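Vpx protein (Simian immunodeficiency virus, PDB 4Z8L) acts as a zinc-binding viral accessory protein that probably bridges host factors to a cellular ubiquitin ligase and may arrest the cell cycle. Local coordinates at residues B[32-37]-B[76-81]; B[22-27]-B[69-74]. All blocks are in the same frame, centred on the assembly; numbering follows the deposited sequence.

Contacts 1 and 2 both join helix 21-35 to helix 63-84 in the helical Vpr/Vpx fold, and their centres lie about 12 Å apart. Along the chain the order is 22-27, 32-37, 69-74, 76-81, so the segments alternate: each helix gives its earlier part to contact 2 and its later part to contact 1, as expected for two helices running in broadly the same direction. The two contacts also touch. Asn32 OD1 lies 2.7 Å from Tyr70 OH, a probable hydrogen bond, and Ala35 CB packs on Met74 CE. The seam thus runs continuously from the interior, at contact 2, to the zinc site, at contact 1.

Contact 1 (B[32-37]-B[76-81]); sequences NREARL and KAMYTH. With ZN (zinc ion), chain G.
Met78 meets helix 21-35 with the last two atoms of its side chain. Its methyl CE lies 3.7 Å from Glu34 CG, and its sulfur SD lies 4.1 Å from Ala35 CA. The SD atom is also close to Ala35 CB, so the thioether rests on both the backbone and the methyl of the small residue, while the two longer chains, Glu34 and Met78, cross at about a right angle. Met78 can do this because its chain is bent twice, at chi2 (-61°) and chi3 (-58°), which brings CE round toward the aliphatic part of Glu34. Glu34 in turn offers CG by setting it anti to its own backbone N (chi1 178°). The backbones are near here, Ala35 CA and Met78 CA being 7.0 Å apart, and together the segments bury 109 Å².

About one turn beyond Met78, His81 binds the zinc ion through NE2, at 2.1 Å. CE1 and CD2 of the His81 ring sit at similar distances from the metal, which places zinc close to the bisector of the ring at NE2. His38 ND1 is the second protein ligand here, and Met78 and Glu34 both lie close to His38. Cys86 is a zinc ligand in a known structure of this protein, but that ion is not bound to this chain here.

On the other side of helix 63-84, Thr80 OG1 donates to Lys76 O at 2.8 Å. It approaches from the opposite face of the carbonyl plane to Thr80 N. Lys76 NZ reaches outward to an acidic side chain on the chain of another protein. With no hydrogen bond between the segments, the contact itself is apolar, and the polar chemistry is displaced to its margin, where zinc ties His81 to the loop after helix 21-35.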
loop_
_atom_site.group_PDB
_atom_site.type_symbol
_atom_site.label_atom_id
_atom_site.label_comp_id
_atom_site.label_asym_id
_atom_site.label_seq_id
_atom_site.Cartn_x
_atom_site.Cartn_y
_atom_site.Cartn_z
ATOM N N ASN B 32 -9.128 12.040 2.806
ATOM C CA ASN B 32 -9.892 12.645 1.714
ATOM C C ASN B 32 -9.158 13.815 1.060
ATOM O O ASN B 32 -9.106 13.910 -0.176
ATOM C CB ASN B 32 -11.263 13.119 2.197
ATOM C CG ASN B 32 -12.179 11.974 2.572
ATOM O OD1 ASN B 32 -12.619 11.209 1.714
ATOM N ND2 ASN B 32 -12.493 11.864 3.855
ATOM N N ARG B 33 -8.594 14.700 1.884
ATOM C CA ARG B 33 -7.819 15.834 1.367
ATOM C C ARG B 33 -6.717 15.334 0.447
ATOM O O ARG B 33 -6.420 15.961 -0.565
ATOM C CB ARG B 33 -7.195 16.706 2.476
ATOM C CG ARG B 33 -7.883 16.769 3.843
ATOM C CD ARG B 33 -9.403 16.786 3.788
ATOM N NE ARG B 33 -9.999 18.027 3.325
ATOM C CZ ARG B 33 -10.153 19.105 4.083
ATOM N NH1 ARG B 33 -9.759 19.093 5.350
ATOM N NH2 ARG B 33 -10.722 20.189 3.574
ATOM N N GLU B 34 -6.112 14.202 0.796
ATOM C CA GLU B 34 -5.022 13.684 -0.021
ATOM C C GLU B 34 -5.527 12.918 -1.244
ATOM O O GLU B 34 -4.923 12.988 -2.317
ATOM C CB GLU B 34 -4.108 12.787 0.815
ATOM C CG GLU B 34 -2.961 12.169 0.027
ATOM C CD GLU B 34 -1.681 12.979 0.114
ATOM O OE1 GLU B 34 -1.539 13.775 1.067
ATOM O OE2 GLU B 34 -0.816 12.817 -0.774
ATOM N N ALA B 35 -6.635 12.202 -1.091
ATOM C CA ALA B 35 -7.183 11.422 -2.195
ATOM C C ALA B 35 -7.789 12.292 -3.285
ATOM O O ALA B 35 -7.923 11.851 -4.426
ATOM C CB ALA B 35 -8.216 10.449 -1.688
ATOM N N ARG B 36 -8.155 13.525 -2.950
ATOM C CA ARG B 36 -8.682 14.425 -3.975
ATOM C C ARG B 36 -7.593 14.871 -4.956
ATOM O O ARG B 36 -7.880 15.509 -5.969
ATOM C CB ARG B 36 -9.377 15.632 -3.345
ATOM C CG ARG B 36 -10.790 15.304 -2.880
ATOM C CD ARG B 36 -11.352 16.363 -1.954
ATOM N NE ARG B 36 -10.677 17.643 -2.130
ATOM C CZ ARG B 36 -11.154 18.634 -2.877
ATOM N NH1 ARG B 36 -12.304 18.487 -3.522
ATOM N NH2 ARG B 36 -10.478 19.770 -2.986
ATOM N N LEU B 37 -6.344 14.542 -4.640
ATOM C CA LEU B 37 -5.208 14.881 -5.493
ATOM C C LEU B 37 -4.829 13.755 -6.465
ATOM O O LEU B 37 -3.839 13.881 -7.185
ATOM C CB LEU B 37 -3.976 15.232 -4.645
ATOM C CG LEU B 37 -3.770 16.635 -4.067
ATOM C CD1 LEU B 37 -4.833 16.998 -3.053
ATOM C CD2 LEU B 37 -2.383 16.740 -3.444
ATOM N N LYS B 76 -6.505 1.456 1.632
ATOM C CA LYS B 76 -6.038 0.424 0.714
ATOM C C LYS B 76 -5.967 0.955 -0.721
ATOM O O LYS B 76 -5.112 0.539 -1.510
ATOM C CB LYS B 76 -6.940 -0.806 0.819
ATOM C CG LYS B 76 -6.891 -1.420 2.213
ATOM C CD LYS B 76 -7.912 -2.517 2.427
ATOM C CE LYS B 76 -7.878 -2.989 3.875
ATOM N NZ LYS B 76 -8.948 -3.971 4.188
ATOM N N ALA B 77 -6.852 1.893 -1.048
ATOM C CA ALA B 77 -6.831 2.552 -2.351
ATOM C C ALA B 77 -5.591 3.433 -2.513
ATOM O O ALA B 77 -4.899 3.358 -3.524
ATOM C CB ALA B 77 -8.091 3.372 -2.551
ATOM N N MET B 78 -5.328 4.278 -1.519
ATOM C CA MET B 78 -4.135 5.119 -1.514
ATOM C C MET B 78 -2.878 4.264 -1.567
ATOM O O MET B 78 -1.931 4.586 -2.286
ATOM C CB MET B 78 -4.111 6.021 -0.279
ATOM C CG MET B 78 -5.008 7.247 -0.386
ATOM S SD MET B 78 -4.540 8.327 -1.754
ATOM C CE MET B 78 -2.837 8.693 -1.332
ATOM N N TYR B 79 -2.873 3.178 -0.800
ATOM C CA TYR B 79 -1.779 2.217 -0.854
ATOM C C TYR B 79 -1.570 1.762 -2.296
ATOM O O TYR B 79 -0.461 1.851 -2.835
ATOM C CB TYR B 79 -2.061 1.021 0.059
ATOM C CG TYR B 79 -1.157 -0.170 -0.174
ATOM C CD1 TYR B 79 0.124 -0.214 0.359
ATOM C CD2 TYR B 79 -1.590 -1.255 -0.926
ATOM C CE1 TYR B 79 0.949 -1.303 0.145
ATOM C CE2 TYR B 79 -0.774 -2.346 -1.146
ATOM C CZ TYR B 79 0.493 -2.366 -0.607
ATOM O OH TYR B 79 1.301 -3.457 -0.828
ATOM N N THR B 80 -2.651 1.294 -2.916
ATOM C CA THR B 80 -2.606 0.809 -4.292
ATOM C C THR B 80 -2.040 1.848 -5.255
ATOM O O THR B 80 -1.094 1.569 -5.985
ATOM C CB THR B 80 -4.003 0.400 -4.786
ATOM O OG1 THR B 80 -4.492 -0.693 -3.996
ATOM C CG2 THR B 80 -3.949 -0.018 -6.247
ATOM N N HIS B 81 -2.627 3.042 -5.252
ATOM C CA HIS B 81 -2.219 4.116 -6.153
ATOM C C HIS B 81 -0.770 4.544 -5.973
ATOM O O HIS B 81 -0.039 4.702 -6.950
ATOM C CB HIS B 81 -3.122 5.334 -5.975
ATOM C CG HIS B 81 -2.728 6.503 -6.824
ATOM N ND1 HIS B 81 -2.832 6.494 -8.198
ATOM C CD2 HIS B 81 -2.221 7.714 -6.493
ATOM C CE1 HIS B 81 -2.411 7.652 -8.678
ATOM N NE2 HIS B 81 -2.036 8.410 -7.664
HETATM ZN ZN ZN G . -1.243 10.358 -7.934
#

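Contact 2 (B[22-27]-B[69-74]); sequences QWLETS and RYLLLM
Leu71 lays its CD2 methyl against the six-membered ring of Trp23, 3.6 Å from Trp23 CH2 and 3.8 Å from Trp23 CZ3. The methyl comes obliquely to the indole, nearest these two carbons at the far end of the ring. It also meets Leu24 CD1, at 3.9 Å, and comes within 4.0 Å of Ser27 CB. The other branch of Leu71 is given to Ser27: its CD1 methyl sits 3.7 Å from Ser27 CB. Leu71 therefore fills a position bordered by Trp23, Leu24 and, a turn after Trp23, Ser27, on the flank of the helix that meets it, and contributes 83 of the 141 Å² buried between the segments.

Leu71 holds CG anti to its backbone N (chi1 166°), which extends the branch point away from its own helix. Trp23 is likewise extended, and although its CA-CB bond does not aim at helix 69-74, the far end of the indole does come close; the end of Leu24 does the same. Ser27 points more directly across and meets Leu71 through CB. Its hydroxyl OG lies 3.3 Å above the Trp23 ring, over its centre; its bond to Trp23 O is modelled so short as to be doubtful.

The axes of the two short helical segments pass 10.7 Å apart at 44°. Away from the zinc site, the contact joins the first and third helices of the three-helix Vpr/Vpx domain. Leu71 also packs on Ile31, further along helix 21-35, while the neighbouring Tyr70 turns to helix 45-58 and packs edge-to-face with Trp48. No polar bond crosses between the segments; the joint depends on dispersion and on the exclusion of water from a leucine clasped by an indole, a second leucine and a serine methylene.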
loop_
_atom_site.group_PDB
_atom_site.type_symbol
_atom_site.label_atom_id
_atom_site.label_comp_id
_atom_site.label_asym_id
_atom_site.label_seq_id
_atom_site.Cartn_x
_atom_site.Cartn_y
_atom_site.Cartn_z
ATOM N N GLN B 22 -11.842 11.805 17.510
ATOM C CA GLN B 22 -11.110 12.749 16.699
ATOM C C GLN B 22 -10.137 12.013 15.793
ATOM O O GLN B 22 -9.779 12.518 14.744
ATOM C CB GLN B 22 -10.395 13.734 17.618
ATOM C CG GLN B 22 -11.373 14.412 18.563
ATOM C CD GLN B 22 -10.726 15.397 19.505
ATOM O OE1 GLN B 22 -9.928 16.240 19.103
ATOM N NE2 GLN B 22 -11.066 15.283 20.783
ATOM N N TRP B 23 -9.677 10.841 16.219
ATOM C CA TRP B 23 -8.828 10.023 15.359
ATOM C C TRP B 23 -9.560 9.633 14.088
ATOM O O TRP B 23 -9.006 9.716 12.996
ATOM C CB TRP B 23 -8.365 8.749 16.057
ATOM C CG TRP B 23 -7.530 7.889 15.152
ATOM C CD1 TRP B 23 -6.193 8.001 14.934
ATOM C CD2 TRP B 23 -7.987 6.823 14.303
ATOM N NE1 TRP B 23 -5.776 7.055 14.028
ATOM C CE2 TRP B 23 -6.856 6.327 13.621
ATOM C CE3 TRP B 23 -9.231 6.237 14.065
ATOM C CZ2 TRP B 23 -6.938 5.266 12.719
ATOM C CZ3 TRP B 23 -9.309 5.187 13.166
ATOM C CH2 TRP B 23 -8.170 4.713 12.505
ATOM N N LEU B 24 -10.800 9.182 14.242
ATOM C CA LEU B 24 -11.604 8.776 13.099
ATOM C C LEU B 24 -11.861 9.988 12.229
ATOM O O LEU B 24 -11.628 9.950 11.014
ATOM C CB LEU B 24 -12.922 8.132 13.532
ATOM C CG LEU B 24 -13.665 7.371 12.428
ATOM C CD1 LEU B 24 -12.852 6.185 11.923
ATOM C CD2 LEU B 24 -15.034 6.916 12.915
ATOM N N GLU B 25 -12.336 11.067 12.848
ATOM C CA GLU B 25 -12.671 12.247 12.055
ATOM C C GLU B 25 -11.458 12.809 11.298
ATOM O O GLU B 25 -11.559 13.174 10.118
ATOM C CB GLU B 25 -13.267 13.326 12.954
ATOM C CG GLU B 25 -14.643 13.780 12.524
ATOM C CD GLU B 25 -15.186 14.886 13.395
ATOM O OE1 GLU B 25 -14.842 14.926 14.597
ATOM O OE2 GLU B 25 -15.958 15.715 12.874
ATOM N N THR B 26 -10.310 12.827 11.969
ATOM C CA THR B 26 -9.057 13.304 11.389
ATOM C C THR B 26 -8.589 12.411 10.255
ATOM O O THR B 26 -8.256 12.896 9.178
ATOM C CB THR B 26 -7.929 13.385 12.439
ATOM O OG1 THR B 26 -8.427 13.991 13.639
ATOM C CG2 THR B 26 -6.773 14.203 11.910
ATOM N N SER B 27 -8.544 11.107 10.522
ATOM C CA SER B 27 -8.169 10.115 9.519
ATOM C C SER B 27 -8.989 10.276 8.251
ATOM O O SER B 27 -8.428 10.514 7.179
ATOM C CB SER B 27 -8.335 8.697 10.068
ATOM O OG SER B 27 -7.704 8.554 11.329
ATOM N N ARG B 69 -15.054 1.613 7.929
ATOM C CA ARG B 69 -14.847 0.691 6.819
ATOM C C ARG B 69 -14.501 1.448 5.534
ATOM O O ARG B 69 -13.679 0.988 4.724
ATOM C CB ARG B 69 -16.089 -0.177 6.616
ATOM C CG ARG B 69 -16.396 -1.094 7.789
ATOM C CD ARG B 69 -15.310 -2.144 7.975
ATOM N NE ARG B 69 -15.122 -2.961 6.780
ATOM C CZ ARG B 69 -15.723 -4.129 6.571
ATOM N NH1 ARG B 69 -16.551 -4.624 7.481
ATOM N NH2 ARG B 69 -15.493 -4.804 5.453
ATOM N N TYR B 70 -15.122 2.614 5.362
ATOM C CA TYR B 70 -14.781 3.516 4.263
ATOM C C TYR B 70 -13.316 3.918 4.351
ATOM O O TYR B 70 -12.574 3.852 3.363
ATOM C CB TYR B 70 -15.668 4.762 4.294
ATOM C CG TYR B 70 -15.189 5.880 3.391
ATOM C CD1 TYR B 70 -15.404 5.835 2.022
ATOM C CD2 TYR B 70 -14.513 6.976 3.913
ATOM C CE1 TYR B 70 -14.965 6.852 1.196
ATOM C CE2 TYR B 70 -14.069 7.997 3.097
ATOM C CZ TYR B 70 -14.298 7.931 1.739
ATOM O OH TYR B 70 -13.859 8.947 0.920
ATOM N N LEU B 71 -12.917 4.323 5.553
ATOM C CA LEU B 71 -11.545 4.716 5.847
ATOM C C LEU B 71 -10.566 3.623 5.452
ATOM O O LEU B 71 -9.593 3.875 4.744
ATOM C CB LEU B 71 -11.399 5.036 7.338
ATOM C CG LEU B 71 -9.989 5.161 7.919
ATOM C CD1 LEU B 71 -9.273 6.389 7.397
ATOM C CD2 LEU B 71 -10.035 5.173 9.439
ATOM N N LEU B 72 -10.844 2.409 5.916
ATOM C CA LEU B 72 -10.041 1.234 5.594
ATOM C C LEU B 72 -9.889 1.032 4.086
ATOM O O LEU B 72 -8.763 0.953 3.559
ATOM C CB LEU B 72 -10.669 -0.012 6.225
ATOM C CG LEU B 72 -10.141 -0.477 7.586
ATOM C CD1 LEU B 72 -9.833 0.702 8.492
ATOM C CD2 LEU B 72 -11.149 -1.406 8.247
ATOM N N LEU B 73 -11.029 0.962 3.398
ATOM C CA LEU B 73 -11.024 0.774 1.952
ATOM C C LEU B 73 -10.145 1.806 1.267
ATOM O O LEU B 73 -9.332 1.471 0.405
ATOM C CB LEU B 73 -12.438 0.862 1.380
ATOM C CG LEU B 73 -13.398 -0.294 1.652
ATOM C CD1 LEU B 73 -14.628 -0.181 0.769
ATOM C CD2 LEU B 73 -12.711 -1.630 1.463
ATOM N N MET B 74 -10.292 3.063 1.668
ATOM C CA MET B 74 -9.582 4.127 0.978
ATOM C C MET B 74 -8.095 4.169 1.342
ATOM O O MET B 74 -7.283 4.644 0.554
ATOM C CB MET B 74 -10.239 5.474 1.240
ATOM C CG MET B 74 -10.383 6.275 -0.039
ATOM S SD MET B 74 -10.966 7.944 0.232
ATOM C CE MET B 74 -9.482 8.630 0.933
#